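PDB 1MBM: chymotrypsin-like serine protease from Equine arteritis virus, which is a chymotrypsin-like serine endopeptidase that probably cleaves the viral replicase polyprotein at specific sites. Local coordinates for residues A[3-7]-A[17-21]; A[154-158]-A[183-187]. One frame throughout, in Å; residues are numbered along the deposited sequence.

Contact 1. Residues A[3-7]-A[17-21]; sequences RGNVG and GSVWT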
loop_
_atom_site.group_PDB
_atom_site.type_symbol
_atom_site.label_atom_id
_atom_site.label_comp_id
_atom_site.label_asym_id
_atom_site.label_seq_id
_atom_site.Cartn_x
_atom_site.Cartn_y
_atom_site.Cartn_z
ATOM N N ARG A 3 -1.485 -8.076 9.782
ATOM C CA ARG A 3 -2.659 -8.850 9.399
ATOM C C ARG A 3 -2.205 -10.285 9.121
ATOM O O ARG A 3 -1.042 -10.524 8.773
ATOM C CB ARG A 3 -3.317 -8.274 8.157
ATOM C CG ARG A 3 -4.106 -7.016 8.374
ATOM C CD ARG A 3 -4.623 -6.433 7.062
ATOM N NE ARG A 3 -5.308 -5.168 7.263
ATOM C CZ ARG A 3 -6.393 -4.802 6.603
ATOM N NH1 ARG A 3 -6.921 -5.609 5.696
ATOM N NH2 ARG A 3 -6.956 -3.636 6.859
ATOM N N GLY A 4 -3.134 -11.224 9.279
ATOM C CA GLY A 4 -2.871 -12.646 9.146
ATOM C C GLY A 4 -2.351 -13.116 7.805
ATOM O O GLY A 4 -1.668 -14.147 7.729
ATOM N N ASN A 5 -2.651 -12.357 6.754
ATOM C CA ASN A 5 -2.216 -12.714 5.408
ATOM C C ASN A 5 -0.987 -11.931 4.909
ATOM O O ASN A 5 -0.686 -11.917 3.714
ATOM C CB ASN A 5 -3.382 -12.555 4.431
ATOM C CG ASN A 5 -3.711 -11.092 4.147
ATOM O OD1 ASN A 5 -3.673 -10.248 5.045
ATOM N ND2 ASN A 5 -4.021 -10.788 2.892
ATOM N N VAL A 6 -0.259 -11.312 5.828
ATOM C CA VAL A 6 0.906 -10.528 5.454
ATOM C C VAL A 6 2.201 -11.284 5.739
ATOM O O VAL A 6 2.377 -11.837 6.818
ATOM C CB VAL A 6 0.903 -9.160 6.168
ATOM C CG1 VAL A 6 2.231 -8.411 5.953
ATOM C CG2 VAL A 6 -0.276 -8.333 5.680
ATOM N N GLY A 7 3.100 -11.318 4.759
ATOM C CA GLY A 7 4.373 -11.987 4.942
ATOM C C GLY A 7 5.583 -11.209 4.453
ATOM O O GLY A 7 5.459 -10.098 3.927
ATOM N N GLY A 17 4.905 -8.880 1.547
ATOM C CA GLY A 17 3.925 -9.444 0.641
ATOM C C GLY A 17 2.595 -9.704 1.309
ATOM O O GLY A 17 2.456 -9.569 2.524
ATOM N N SER A 18 1.601 -10.065 0.506
ATOM C CA SER A 18 0.296 -10.414 1.034
ATOM C C SER A 18 -0.244 -11.624 0.281
ATOM O O SER A 18 0.087 -11.835 -0.879
ATOM C CB SER A 18 -0.668 -9.226 1.007
ATOM O OG SER A 18 -0.909 -8.774 -0.303
ATOM N N VAL A 19 -1.053 -12.427 0.961
ATOM C CA VAL A 19 -1.571 -13.675 0.404
ATOM C C VAL A 19 -3.100 -13.670 0.356
ATOM O O VAL A 19 -3.748 -13.253 1.298
ATOM C CB VAL A 19 -1.081 -14.886 1.231
ATOM C CG1 VAL A 19 -1.482 -16.177 0.570
ATOM C CG2 VAL A 19 0.442 -14.835 1.379
ATOM N N TRP A 20 -3.665 -14.144 -0.747
ATOM C CA TRP A 20 -5.102 -14.047 -0.970
ATOM C C TRP A 20 -5.666 -15.243 -1.708
ATOM O O TRP A 20 -4.924 -16.050 -2.259
ATOM C CB TRP A 20 -5.419 -12.802 -1.807
ATOM C CG TRP A 20 -4.721 -11.563 -1.361
ATOM C CD1 TRP A 20 -3.427 -11.199 -1.636
ATOM C CD2 TRP A 20 -5.272 -10.510 -0.564
ATOM N NE1 TRP A 20 -3.145 -9.990 -1.050
ATOM C CE2 TRP A 20 -4.261 -9.545 -0.384
ATOM C CE3 TRP A 20 -6.520 -10.289 0.028
ATOM C CZ2 TRP A 20 -4.458 -8.386 0.362
ATOM C CZ3 TRP A 20 -6.716 -9.128 0.771
ATOM C CH2 TRP A 20 -5.688 -8.196 0.930
ATOM N N THR A 21 -6.997 -15.332 -1.735
ATOM C CA THR A 21 -7.683 -16.372 -2.489
ATOM C C THR A 21 -8.383 -15.741 -3.696
ATOM O O THR A 21 -8.956 -14.659 -3.582
ATOM C CB THR A 21 -8.722 -17.091 -1.588
ATOM O OG1 THR A 21 -8.037 -17.846 -0.579
ATOM C CG2 THR A 21 -9.483 -18.156 -2.370
#
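N5 and W20 meet where the chain enters its first beta hairpin. The amide of N5 stands almost upright on the indole, the two planes 87° apart, with ND2 over the centre of one ring face and 3.5 Å from W20 CE2. The same ND2 gives a hydrogen bond to the backbone of the partner strand, N5 ND2 to V19 O at 2.9 Å; the acceptor lies in the amide plane, which fixes the rotation of the side chain. CG of N5 sits between its own backbone N and carbonyl carbon (chi1 73°), and this turns the amide across to the strand. Asparagine suits the place because a short side chain can bond like a strand backbone while its NH2 group rests on an aromatic face. The main chain adds its own bond, V19 N to N5 O at 2.8 Å, received in the carbonyl plane, and S18 CA makes a CA-H...O contact with the same oxygen. The indole is also held through its ring N-H, W20 NE1 donating to S18 OG at 2.7 Å, slightly tilted from the ring plane.

Beyond this tight end the strands pair in antiparallel fashion. V6 faces S18 in a non-hydrogen-bonded pair, and G7 and G17 exchange two backbone bonds, G7 N to G17 O at 2.9 Å and G17 N to G7 O at 2.7 Å. The looser side is the start of the type I turn from R3 to V6, where exposed G4 makes no contact with 17-21.

Segment 3-7 leads into strand 6-10, the first strand of the six-stranded barrel, and strand 14-22 lies between it and strand 25-31, with S18 and W20 touching L29. R3 reaches D95 in a salt bridge, while W20 packs on A117 of strand 117-120, so this hairpin borders the second sheet.

Contact 2. Residues A[154-158]-A[183-187]; sequences LSSLS and VPRSL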
loop_
_atom_site.group_PDB
_atom_site.type_symbol
_atom_site.label_atom_id
_atom_site.label_comp_id
_atom_site.label_asym_id
_atom_site.label_seq_id
_atom_site.Cartn_x
_atom_site.Cartn_y
_atom_site.Cartn_z
ATOM N N LEU A 154 -4.963 21.678 -1.642
ATOM C CA LEU A 154 -5.616 21.262 -0.414
ATOM C C LEU A 154 -7.121 21.391 -0.550
ATOM O O LEU A 154 -7.860 20.555 -0.032
ATOM C CB LEU A 154 -5.126 22.069 0.790
ATOM C CG LEU A 154 -3.892 21.588 1.559
ATOM C CD1 LEU A 154 -3.545 22.581 2.672
ATOM C CD2 LEU A 154 -4.115 20.197 2.142
ATOM N N SER A 155 -7.575 22.430 -1.247
ATOM C CA SER A 155 -9.013 22.623 -1.433
ATOM C C SER A 155 -9.628 21.472 -2.232
ATOM O O SER A 155 -10.662 20.932 -1.843
ATOM C CB SER A 155 -9.312 23.966 -2.097
ATOM O OG SER A 155 -8.723 24.028 -3.376
ATOM N N SER A 156 -8.977 21.082 -3.326
ATOM C CA SER A 156 -9.464 19.972 -4.146
ATOM C C SER A 156 -9.503 18.669 -3.347
ATOM O O SER A 156 -10.483 17.930 -3.410
ATOM C CB SER A 156 -8.617 19.808 -5.417
ATOM O OG SER A 156 -8.847 18.550 -6.030
ATOM N N LEU A 157 -8.435 18.409 -2.588
ATOM C CA LEU A 157 -8.350 17.242 -1.723
ATOM C C LEU A 157 -9.468 17.278 -0.666
ATOM O O LEU A 157 -10.091 16.255 -0.365
ATOM C CB LEU A 157 -6.979 17.236 -1.033
ATOM C CG LEU A 157 -6.361 15.995 -0.394
ATOM C CD1 LEU A 157 -6.475 14.760 -1.295
ATOM C CD2 LEU A 157 -4.897 16.294 -0.067
ATOM N N SER A 158 -9.728 18.470 -0.131
ATOM C CA SER A 158 -10.715 18.665 0.937
ATOM C C SER A 158 -12.162 18.274 0.594
ATOM O O SER A 158 -12.929 17.890 1.472
ATOM C CB SER A 158 -10.653 20.106 1.439
ATOM O OG SER A 158 -9.398 20.345 2.049
ATOM N N VAL A 183 -8.641 22.739 6.678
ATOM C CA VAL A 183 -9.159 21.557 5.981
ATOM C C VAL A 183 -10.124 20.782 6.892
ATOM O O VAL A 183 -10.093 20.956 8.105
ATOM C CB VAL A 183 -8.018 20.609 5.537
ATOM C CG1 VAL A 183 -7.085 21.281 4.514
ATOM C CG2 VAL A 183 -7.232 20.085 6.731
ATOM N N PRO A 184 -11.007 19.964 6.312
ATOM C CA PRO A 184 -11.895 19.105 7.107
ATOM C C PRO A 184 -11.104 18.244 8.078
ATOM O O PRO A 184 -10.041 17.717 7.721
ATOM C CB PRO A 184 -12.558 18.221 6.057
ATOM C CG PRO A 184 -12.595 19.099 4.831
ATOM C CD PRO A 184 -11.274 19.833 4.867
ATOM N N ARG A 185 -11.640 18.109 9.285
ATOM C CA ARG A 185 -10.999 17.370 10.375
ATOM C C ARG A 185 -10.450 15.991 10.024
ATOM O O ARG A 185 -9.364 15.629 10.471
ATOM C CB ARG A 185 -11.966 17.243 11.551
ATOM C CG ARG A 185 -11.336 16.673 12.811
ATOM C CD ARG A 185 -12.345 16.338 13.895
ATOM N NE ARG A 185 -12.554 17.436 14.828
ATOM C CZ ARG A 185 -13.738 17.784 15.332
ATOM N NH1 ARG A 185 -14.844 17.133 14.980
ATOM N NH2 ARG A 185 -13.815 18.792 16.189
ATOM N N SER A 186 -11.199 15.219 9.240
ATOM C CA SER A 186 -10.742 13.878 8.867
ATOM C C SER A 186 -9.489 13.935 7.990
ATOM O O SER A 186 -8.621 13.089 8.128
ATOM C CB SER A 186 -11.850 13.029 8.226
ATOM O OG SER A 186 -12.240 13.546 6.972
ATOM N N LEU A 187 -9.386 14.936 7.116
ATOM C CA LEU A 187 -8.176 15.107 6.307
ATOM C C LEU A 187 -6.976 15.467 7.198
ATOM O O LEU A 187 -5.903 14.865 7.064
ATOM C CB LEU A 187 -8.377 16.149 5.189
ATOM C CG LEU A 187 -7.183 16.483 4.276
ATOM C CD1 LEU A 187 -6.480 15.223 3.768
ATOM C CD2 LEU A 187 -7.620 17.366 3.081
#
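S158 and P184 make the closest approach between the short helix 154-158 and the segment 183-187. The contact is one of van der Waals packing. S158 CB lies 3.5 Å from P184 CD, a tight carbon pair, and S158 OG is 3.4 Å from that same CD. V183 CG1 and L187 CD2 also press on this hydroxyl oxygen, and a small side chain fits between these carbons.

Apolar contacts flank the serine. The side chains of L154 and V183 cross at a slant, with L154 CD2 4.0 Å from V183 CG1, and L157 CG meets L187 CD2 at 3.9 Å, the two leucine side chains lying at about a right angle. With its CG anti to the backbone N (chi1 178°), L187 extends one methyl toward the helix. Branched aliphatic chains suit these buried positions, where they can fill space without needing polar partners.

The hydrogen bonding belongs to the helix itself. S158 OG donates to L154 O at 2.6 Å and S158 N donates to it at 2.8 Å, the two arriving from opposite faces of the carbonyl plane. The hydroxyl, which meets only carbons of 183-187, thus has its hydrogen-bond acceptor within its own helical turn.

P184 occupies the N-cap position of helix 185-192. The helix follows directly on strand 182-184, which pairs antiparallel with strand 165-167, V183 bonding T166 through the backbone; L154 likewise bonds I177 of strand 176-177.

How the contacts relate
Contact 1 closes before contact 2 opens along the chain, and they lie on opposite sides of its centre, their own centres 32 Å apart and their nearest atoms about 17 Å apart. They share no strand or helix. Contact 1 belongs to the first hairpin of the N-terminal six-stranded barrel, one of the two barrels expected of a chymotrypsin-like protease; the seven-stranded sheet, made from strands between residues 85 and 147, follows it in sequence. Contact 2 comes later still, probably in the alpha/beta C-terminal extension that distinguishes this small proteinase. One therefore concerns the protease framework itself, the other probably the packing of the added extension.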